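Local coordinates for high affinity transport system protein p37 (Mycoplasma hyorhinis, PDB 3EKI) that belongs to a high-affinity transport system and binds thiamine diphosphate, probably as the extracytoplasmic lipoprotein that captures this cofactor for uptake, at residues M218-G223 with K291-L296; G247-K252 with D300-A305. All coordinates share one frame; numbering follows the deposited sequence.

Interaction 1. Residues M218-G223 with K291-L296; sequences MIWIKG and KSADTL
Lys222 turns CG anti to its backbone N (chi1 173°), and bends at chi2 and chi3 then bring the amine round to the carbonyl of Leu296. Leu296 likewise has CG anti to its N, which lets one branch, CD2, reach the strand. The contact lays a short 3-10 turn, 293-296, against one face of the mixed sheet in a lobe of the periplasmic-binding-protein fold. Strand 217-223 supplies Trp220 and Lys222, both pointing at the turn. CD2 of Leu296 rests on CB of Lys222 at 3.6 Å. The lysine thus touches the turn with its base as well as its tip. Lys222 NZ donates to Leu296 O over 3.2 Å. The donor stands 32° out of the carbonyl plane. The same NZ also bonds to Leu299 O and Phe302 O, so three backbone carbonyls hold one buried amine. This clustering of carbonyl oxygens would probably favour the protonated form.

At the other end, Ala293 CB approaches the indole of Trp220 obliquely, 3.8 Å from CD1. Within the strand, Met218 CE lies 3.3 Å above the plane of that indole, offset toward its rim. Trp220 NE1 is hydrogen-bonded to Ser307 OG, which helps to fix the rotation of the ring. The Phe182 ring meets the indole at an incline.

The turn is closed from within. Ser292 O accepts Thr295 N at 3.0 Å and also Thr295 OG1 at 2.8 Å, the hydroxyl lying in the carbonyl plane.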
ATOM      1  N   MET A 218       8.023  -1.245  -6.796  1.00  4.21           N
ATOM      2  CA  MET A 218       9.446  -1.237  -7.166  1.00  4.87           C
ATOM      3  C   MET A 218       9.793  -2.559  -7.812  1.00  6.33           C
ATOM      4  O   MET A 218       9.124  -3.566  -7.601  1.00  6.01           O
ATOM      5  CB  MET A 218      10.324  -0.995  -5.959  1.00  6.46           C
ATOM      6  CG  MET A 218      10.316  -2.077  -4.913  1.00  9.63           C
ATOM      7  SD  MET A 218      11.376  -1.693  -3.514  1.00 10.94           S
ATOM      8  CE  MET A 218      12.989  -1.837  -4.253  1.00  7.35           C
ATOM      9  N   ILE A 219      10.851  -2.549  -8.607  1.00  6.36           N
ATOM     10  CA  ILE A 219      11.368  -3.752  -9.226  1.00  5.33           C
ATOM     11  C   ILE A 219      12.759  -4.051  -8.639  1.00  4.32           C
ATOM     12  O   ILE A 219      13.592  -3.162  -8.729  1.00  7.36           O
ATOM     13  CB  ILE A 219      11.470  -3.620 -10.756  1.00  5.33           C
ATOM     14  CG1 ILE A 219      10.108  -3.314 -11.395  1.00  7.94           C
ATOM     15  CG2 ILE A 219      12.107  -4.848 -11.385  1.00  5.72           C
ATOM     16  CD1 ILE A 219      10.081  -3.055 -12.870  1.00 10.41           C
ATOM     17  N   TRP A 220      12.892  -5.241  -8.120  1.00  5.59           N
ATOM     18  CA  TRP A 220      14.126  -5.800  -7.601  1.00  6.37           C
ATOM     19  C   TRP A 220      14.774  -6.708  -8.636  1.00  5.09           C
ATOM     20  O   TRP A 220      14.093  -7.360  -9.410  1.00  7.41           O
ATOM     21  CB  TRP A 220      13.869  -6.658  -6.383  1.00  6.03           C
ATOM     22  CG  TRP A 220      13.306  -6.026  -5.173  1.00  5.97           C
ATOM     23  CD1 TRP A 220      11.973  -5.904  -4.851  1.00  8.94           C
ATOM     24  CD2 TRP A 220      14.023  -5.411  -4.094  1.00  9.71           C
ATOM     25  NE1 TRP A 220      11.831  -5.263  -3.646  1.00  8.87           N
ATOM     26  CE2 TRP A 220      13.075  -4.949  -3.159  1.00 12.63           C
ATOM     27  CE3 TRP A 220      15.387  -5.215  -3.828  1.00 11.76           C
ATOM     28  CZ2 TRP A 220      13.421  -4.301  -1.981  1.00  9.31           C
ATOM     29  CZ3 TRP A 220      15.708  -4.565  -2.648  1.00 18.48           C
ATOM     30  CH2 TRP A 220      14.747  -4.114  -1.739  1.00 11.52           C
ATOM     31  N   ILE A 221      16.110  -6.773  -8.563  1.00  5.73           N
ATOM     32  CA  ILE A 221      16.913  -7.752  -9.273  1.00  4.01           C
ATOM     33  C   ILE A 221      17.862  -8.432  -8.296  1.00  5.38           C
ATOM     34  O   ILE A 221      18.223  -7.850  -7.278  1.00  6.02           O
ATOM     35  CB  ILE A 221      17.647  -7.122 -10.461  1.00  6.16           C
ATOM     36  CG1 ILE A 221      18.632  -6.031 -10.087  1.00  7.25           C
ATOM     37  CG2 ILE A 221      16.591  -6.604 -11.467  1.00  9.66           C
ATOM     38  CD1 ILE A 221      19.495  -5.558 -11.251  1.00  8.95           C
ATOM     39  N   LYS A 222      18.184  -9.687  -8.646  1.00  6.78           N
ATOM     40  CA  LYS A 222      19.032 -10.491  -7.758  1.00  6.21           C
ATOM     41  C   LYS A 222      19.969 -11.347  -8.589  1.00 10.72           C
ATOM     42  O   LYS A 222      19.519 -11.878  -9.595  1.00 10.14           O
ATOM     43  CB  LYS A 222      18.196 -11.384  -6.863  1.00  9.45           C
ATOM     44  CG  LYS A 222      18.972 -12.374  -6.031  1.00 11.58           C
ATOM     45  CD  LYS A 222      18.560 -13.796  -6.060  1.00 18.85           C
ATOM     46  CE  LYS A 222      17.898 -14.378  -7.276  1.00 13.84           C
ATOM     47  NZ  LYS A 222      17.586 -15.802  -7.151  1.00 14.30           N
ATOM     48  N   GLY A 223      21.216 -11.484  -8.156  1.00  9.58           N
ATOM     49  CA  GLY A 223      22.080 -12.477  -8.775  1.00  7.63           C
ATOM     50  C   GLY A 223      23.501 -12.341  -8.260  1.00 10.60           C
ATOM     51  O   GLY A 223      23.749 -11.455  -7.447  1.00 10.95           O
ATOM     52  N   LYS A 291       4.903 -14.933  -6.049  1.00  9.28           N
ATOM     53  CA  LYS A 291       5.582 -15.029  -4.771  1.00  8.39           C
ATOM     54  C   LYS A 291       5.992 -13.636  -4.297  1.00  7.50           C
ATOM     55  O   LYS A 291       6.222 -12.756  -5.125  1.00 11.98           O
ATOM     56  CB  LYS A 291       6.856 -15.872  -4.826  1.00 17.41           C
ATOM     57  CG  LYS A 291       6.759 -17.291  -5.313  1.00 32.07           C
ATOM     58  CD  LYS A 291       6.630 -18.306  -4.205  1.00 32.68           C
ATOM     59  CE  LYS A 291       7.907 -18.429  -3.388  1.00 40.35           C
ATOM     60  NZ  LYS A 291       7.664 -19.306  -2.196  1.00 57.22           N
ATOM     61  N   SER A 292       6.119 -13.454  -2.989  1.00  8.55           N
ATOM     62  CA  SER A 292       6.598 -12.204  -2.424  1.00  8.37           C
ATOM     63  C   SER A 292       8.059 -11.967  -2.775  1.00  8.35           C
ATOM     64  O   SER A 292       8.839 -12.911  -2.780  1.00 12.33           O
ATOM     65  CB  SER A 292       6.423 -12.233  -0.900  1.00 16.25           C
ATOM     66  OG  SER A 292       6.953 -11.069  -0.291  1.00 24.90           O
ATOM     67  N   ALA A 293       8.424 -10.728  -3.036  1.00  8.99           N
ATOM     68  CA  ALA A 293       9.793 -10.357  -3.352  1.00  8.16           C
ATOM     69  C   ALA A 293      10.739 -10.738  -2.231  1.00  9.58           C
ATOM     70  O   ALA A 293      11.925 -11.018  -2.457  1.00 12.92           O
ATOM     71  CB  ALA A 293       9.860  -8.883  -3.679  1.00  8.27           C
ATOM     72  N   ASP A 294      10.267 -10.821  -0.983  1.00  9.58           N
ATOM     73  CA  ASP A 294      11.275 -11.150   0.039  1.00 13.20           C
ATOM     74  C   ASP A 294      11.692 -12.618  -0.018  1.00  8.94           C
ATOM     75  O   ASP A 294      12.603 -12.979   0.744  1.00 11.49           O
ATOM     76  CB  ASP A 294      10.848 -10.738   1.433  1.00 17.75           C
ATOM     77  CG  ASP A 294       9.574 -11.336   1.956  1.00 25.39           C
ATOM     78  OD1 ASP A 294       9.085 -12.345   1.413  1.00 22.81           O
ATOM     79  OD2 ASP A 294       9.023 -10.780   2.939  1.00 40.60           O
ATOM     80  N   THR A 295      11.144 -13.444  -0.893  1.00  7.59           N
ATOM     81  CA  THR A 295      11.594 -14.794  -1.130  1.00  6.94           C
ATOM     82  C   THR A 295      12.456 -14.936  -2.383  1.00  8.88           C
ATOM     83  O   THR A 295      12.865 -16.055  -2.684  1.00  9.84           O
ATOM     84  CB  THR A 295      10.450 -15.819  -1.266  1.00 12.07           C
ATOM     85  OG1 THR A 295       9.687 -15.543  -2.452  1.00 12.88           O
ATOM     86  CG2 THR A 295       9.538 -15.680  -0.066  1.00 15.58           C
ATOM     87  N   LEU A 296      12.717 -13.843  -3.068  1.00  9.65           N
ATOM     88  CA  LEU A 296      13.496 -13.948  -4.315  1.00  7.79           C
ATOM     89  C   LEU A 296      14.821 -14.685  -4.147  1.00 11.30           C
ATOM     90  O   LEU A 296      15.214 -15.410  -5.064  1.00  9.94           O
ATOM     91  CB  LEU A 296      13.763 -12.548  -4.859  1.00  9.73           C
ATOM     92  CG  LEU A 296      14.490 -12.466  -6.210  1.00  7.31           C
ATOM     93  CD1 LEU A 296      13.716 -13.217  -7.273  1.00 10.80           C
ATOM     94  CD2 LEU A 296      14.675 -11.007  -6.572  1.00  6.67           C
TER

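Interaction 2. Residues G247-K252 with D300-A305; sequences GILHGK and DDFHIA
The Phe302 ring packs against the bare backbone of Gly247. Ile248 N sits at the ring edge, near its plane, 3.6 Å from CD1. Gly247 C comes in obliquely, 3.4 Å from the same CD1. Leu249 CD2 is also oblique to the ring, 3.7 Å from CG, and the two side chains cross at about a right angle. With CG anti to the carbonyl carbon (chi1 -69°), Phe302 lays its ring against residues 247-249.

The contact is a parallel strand pair, 248-250 with 304-308, inside the mixed sheet of one lobe of the binding-protein fold. Gly247 leaves helix 240-245 with positive phi and starts the pairing. Its carbonyl O takes two N-H groups, from Ile304 N at 3.0 Å and His303 N at 3.1 Å. Ile304 N lies nearly in line with the C=O bond, whereas His303 N comes in at 135° to it; neither N-H points straight at the oxygen. Leu249 N then donates to Ile304 O at 2.8 Å, with a nearly linear N-H...O angle of 179°.

Side chains alternate across the sheet. Ile248 and Ile304 share one face, where Trp240 and Phe243 of helix 240-245 cover them. Leu249 and Ala305 share the other, their CB atoms 3.8 Å apart. His303 points its CB away from segment 247-252, and its ND1 bonds to Phe246 O. Backbone hydrogen bonds therefore set the register, while apolar groups fill both faces, so the pairing does not rely on side-chain charge.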
ATOM      1  N   GLY A 247      13.358 -14.448 -15.160  1.00  7.21           N
ATOM      2  CA  GLY A 247      12.329 -14.950 -14.263  1.00  7.67           C
ATOM      3  C   GLY A 247      11.773 -13.850 -13.384  1.00 10.23           C
ATOM      4  O   GLY A 247      12.511 -13.252 -12.601  1.00  7.25           O
ATOM      5  N   ILE A 248      10.469 -13.595 -13.489  1.00  7.66           N
ATOM      6  CA  ILE A 248       9.843 -12.522 -12.737  1.00  6.13           C
ATOM      7  C   ILE A 248       8.858 -13.029 -11.688  1.00  7.22           C
ATOM      8  O   ILE A 248       7.900 -13.743 -11.999  1.00  9.18           O
ATOM      9  CB  ILE A 248       9.104 -11.599 -13.713  1.00  9.08           C
ATOM     10  CG1 ILE A 248      10.008 -10.921 -14.736  1.00  7.44           C
ATOM     11  CG2 ILE A 248       8.289 -10.565 -12.941  1.00  9.79           C
ATOM     12  CD1 ILE A 248       9.279 -10.200 -15.849  1.00  8.04           C
ATOM     13  N   LEU A 249       9.101 -12.634 -10.457  1.00  7.68           N
ATOM     14  CA  LEU A 249       8.159 -12.839  -9.355  1.00  5.22           C
ATOM     15  C   LEU A 249       7.221 -11.646  -9.248  1.00  8.03           C
ATOM     16  O   LEU A 249       7.660 -10.505  -9.376  1.00  7.23           O
ATOM     17  CB  LEU A 249       8.869 -12.955  -8.030  1.00  6.79           C
ATOM     18  CG  LEU A 249       9.885 -14.057  -7.812  1.00 14.09           C
ATOM     19  CD1 LEU A 249      10.326 -14.037  -6.349  1.00 15.04           C
ATOM     20  CD2 LEU A 249       9.324 -15.426  -8.185  1.00 20.01           C
ATOM     21  N   HIS A 250       5.943 -11.918  -8.997  1.00  7.61           N
ATOM     22  CA  HIS A 250       4.929 -10.894  -8.974  1.00  5.21           C
ATOM     23  C   HIS A 250       3.831 -11.251  -7.982  1.00  7.33           C
ATOM     24  O   HIS A 250       3.797 -12.387  -7.509  1.00  7.92           O
ATOM     25  CB  HIS A 250       4.367 -10.788 -10.412  1.00  6.60           C
ATOM     26  CG  HIS A 250       3.822 -12.098 -10.889  1.00  9.13           C
ATOM     27  ND1 HIS A 250       2.518 -12.454 -10.593  1.00 10.56           N
ATOM     28  CD2 HIS A 250       4.317 -13.161 -11.562  1.00 10.54           C
ATOM     29  CE1 HIS A 250       2.244 -13.654 -11.083  1.00 12.02           C
ATOM     30  NE2 HIS A 250       3.335 -14.122 -11.690  1.00 11.87           N
ATOM     31  N   GLY A 251       2.932 -10.311  -7.709  1.00 10.00           N
ATOM     32  CA  GLY A 251       1.734 -10.601  -6.913  1.00  7.47           C
ATOM     33  C   GLY A 251       0.565 -10.958  -7.813  1.00  9.22           C
ATOM     34  O   GLY A 251       0.662 -11.287  -9.008  1.00  9.16           O
ATOM     35  N   LYS A 252      -0.641 -10.911  -7.226  1.00  9.55           N
ATOM     36  CA  LYS A 252      -1.826 -11.213  -8.022  1.00  6.04           C
ATOM     37  C   LYS A 252      -2.049 -10.158  -9.084  1.00  7.75           C
ATOM     38  O   LYS A 252      -1.678  -8.988  -8.947  1.00  9.09           O
ATOM     39  CB  LYS A 252      -3.055 -11.264  -7.102  1.00 10.67           C
ATOM     40  CG  LYS A 252      -3.014 -12.377  -6.073  1.00 17.78           C
ATOM     41  CD  LYS A 252      -4.413 -12.650  -5.517  1.00 39.54           C
ATOM     42  CE  LYS A 252      -4.369 -13.694  -4.407  1.00 48.28           C
ATOM     43  NZ  LYS A 252      -5.022 -13.211  -3.159  1.00 70.03           N
ATOM     44  N   ASP A 300      16.352 -20.174  -7.417  1.00 13.64           N
ATOM     45  CA  ASP A 300      17.499 -19.997  -8.313  1.00 16.41           C
ATOM     46  C   ASP A 300      17.106 -19.644  -9.731  1.00 12.23           C
ATOM     47  O   ASP A 300      17.950 -19.123 -10.480  1.00 17.36           O
ATOM     48  CB  ASP A 300      18.353 -21.267  -8.228  1.00 21.82           C
ATOM     49  CG  ASP A 300      18.984 -21.362  -6.847  1.00 32.61           C
ATOM     50  OD1 ASP A 300      18.997 -20.365  -6.088  1.00 33.82           O
ATOM     51  OD2 ASP A 300      19.480 -22.455  -6.501  1.00 57.67           O
ATOM     52  N   ASP A 301      15.855 -19.898 -10.129  1.00 11.23           N
ATOM     53  CA  ASP A 301      15.447 -19.656 -11.509  1.00 14.99           C
ATOM     54  C   ASP A 301      14.694 -18.338 -11.707  1.00 10.68           C
ATOM     55  O   ASP A 301      14.163 -18.059 -12.783  1.00 13.15           O
ATOM     56  CB  ASP A 301      14.555 -20.804 -11.972  1.00 19.01           C
ATOM     57  CG  ASP A 301      15.180 -22.177 -12.031  1.00 31.03           C
ATOM     58  OD1 ASP A 301      16.409 -22.302 -12.162  1.00 31.10           O
ATOM     59  OD2 ASP A 301      14.409 -23.161 -11.963  1.00 47.46           O
ATOM     60  N   PHE A 302      14.646 -17.510 -10.674  1.00  8.96           N
ATOM     61  CA  PHE A 302      14.021 -16.208 -10.670  1.00  7.82           C
ATOM     62  C   PHE A 302      15.010 -15.133 -10.199  1.00  7.32           C
ATOM     63  O   PHE A 302      15.687 -15.330  -9.178  1.00  7.95           O
ATOM     64  CB  PHE A 302      12.744 -16.213  -9.802  1.00  8.30           C
ATOM     65  CG  PHE A 302      11.717 -17.086 -10.545  1.00  7.47           C
ATOM     66  CD1 PHE A 302      10.853 -16.512 -11.442  1.00 10.10           C
ATOM     67  CD2 PHE A 302      11.704 -18.446 -10.329  1.00 13.34           C
ATOM     68  CE1 PHE A 302       9.977 -17.308 -12.150  1.00  7.76           C
ATOM     69  CE2 PHE A 302      10.842 -19.265 -11.032  1.00 19.36           C
ATOM     70  CZ  PHE A 302      10.021 -18.664 -11.961  1.00  9.66           C
ATOM     71  N   HIS A 303      15.054 -14.019 -10.928  1.00  5.33           N
ATOM     72  CA  HIS A 303      15.987 -12.937 -10.616  1.00  7.52           C
ATOM     73  C   HIS A 303      15.394 -11.542 -10.618  1.00  6.37           C
ATOM     74  O   HIS A 303      16.117 -10.573 -10.384  1.00  7.57           O
ATOM     75  CB  HIS A 303      17.162 -12.942 -11.620  1.00  8.56           C
ATOM     76  CG  HIS A 303      17.875 -14.263 -11.630  1.00  7.78           C
ATOM     77  ND1 HIS A 303      17.452 -15.326 -12.382  1.00 15.45           N
ATOM     78  CD2 HIS A 303      18.980 -14.691 -10.968  1.00 10.38           C
ATOM     79  CE1 HIS A 303      18.270 -16.368 -12.196  1.00 17.53           C
ATOM     80  NE2 HIS A 303      19.206 -16.004 -11.336  1.00 13.38           N
ATOM     81  N   ILE A 304      14.081 -11.421 -10.859  1.00  5.57           N
ATOM     82  CA  ILE A 304      13.389 -10.142 -10.841  1.00  6.69           C
ATOM     83  C   ILE A 304      12.175 -10.265  -9.930  1.00  5.10           C
ATOM     84  O   ILE A 304      11.577 -11.345  -9.949  1.00  6.36           O
ATOM     85  CB  ILE A 304      13.014  -9.745 -12.272  1.00  6.78           C
ATOM     86  CG1 ILE A 304      14.257  -9.623 -13.179  1.00  8.62           C
ATOM     87  CG2 ILE A 304      12.175  -8.485 -12.315  1.00  9.44           C
ATOM     88  CD1 ILE A 304      13.919  -9.874 -14.632  1.00 10.13           C
ATOM     89  N   ALA A 305      11.854  -9.242  -9.156  1.00  5.00           N
ATOM     90  CA  ALA A 305      10.653  -9.320  -8.333  1.00  7.17           C
ATOM     91  C   ALA A 305       9.985  -7.963  -8.170  1.00  7.78           C
ATOM     92  O   ALA A 305      10.634  -6.915  -8.144  1.00  5.62           O
ATOM     93  CB  ALA A 305      10.935  -9.892  -6.955  1.00  8.98           C
TER

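How the interactions relate
Both interactions are buried and belong to one sheet, in which strands 217-223 and 304-308 are antiparallel neighbours. Trp220 N and Lys222 N probably donate to Ala305 O and His303 O, joining the two contacts. Interaction 2 lies within the sheet and is built from backbone bonds between parallel strands. Interaction 1 lies on a face of that sheet. There the chain between strands 288-290 and 304-308 packs through side chains and one lysine amine. Ala293 and Leu296 of interaction 1 touch Ala305, and Leu296 also touches Leu249. The turn thus covers the face bearing Leu249 and Ala305, while helix 240-245 covers the other.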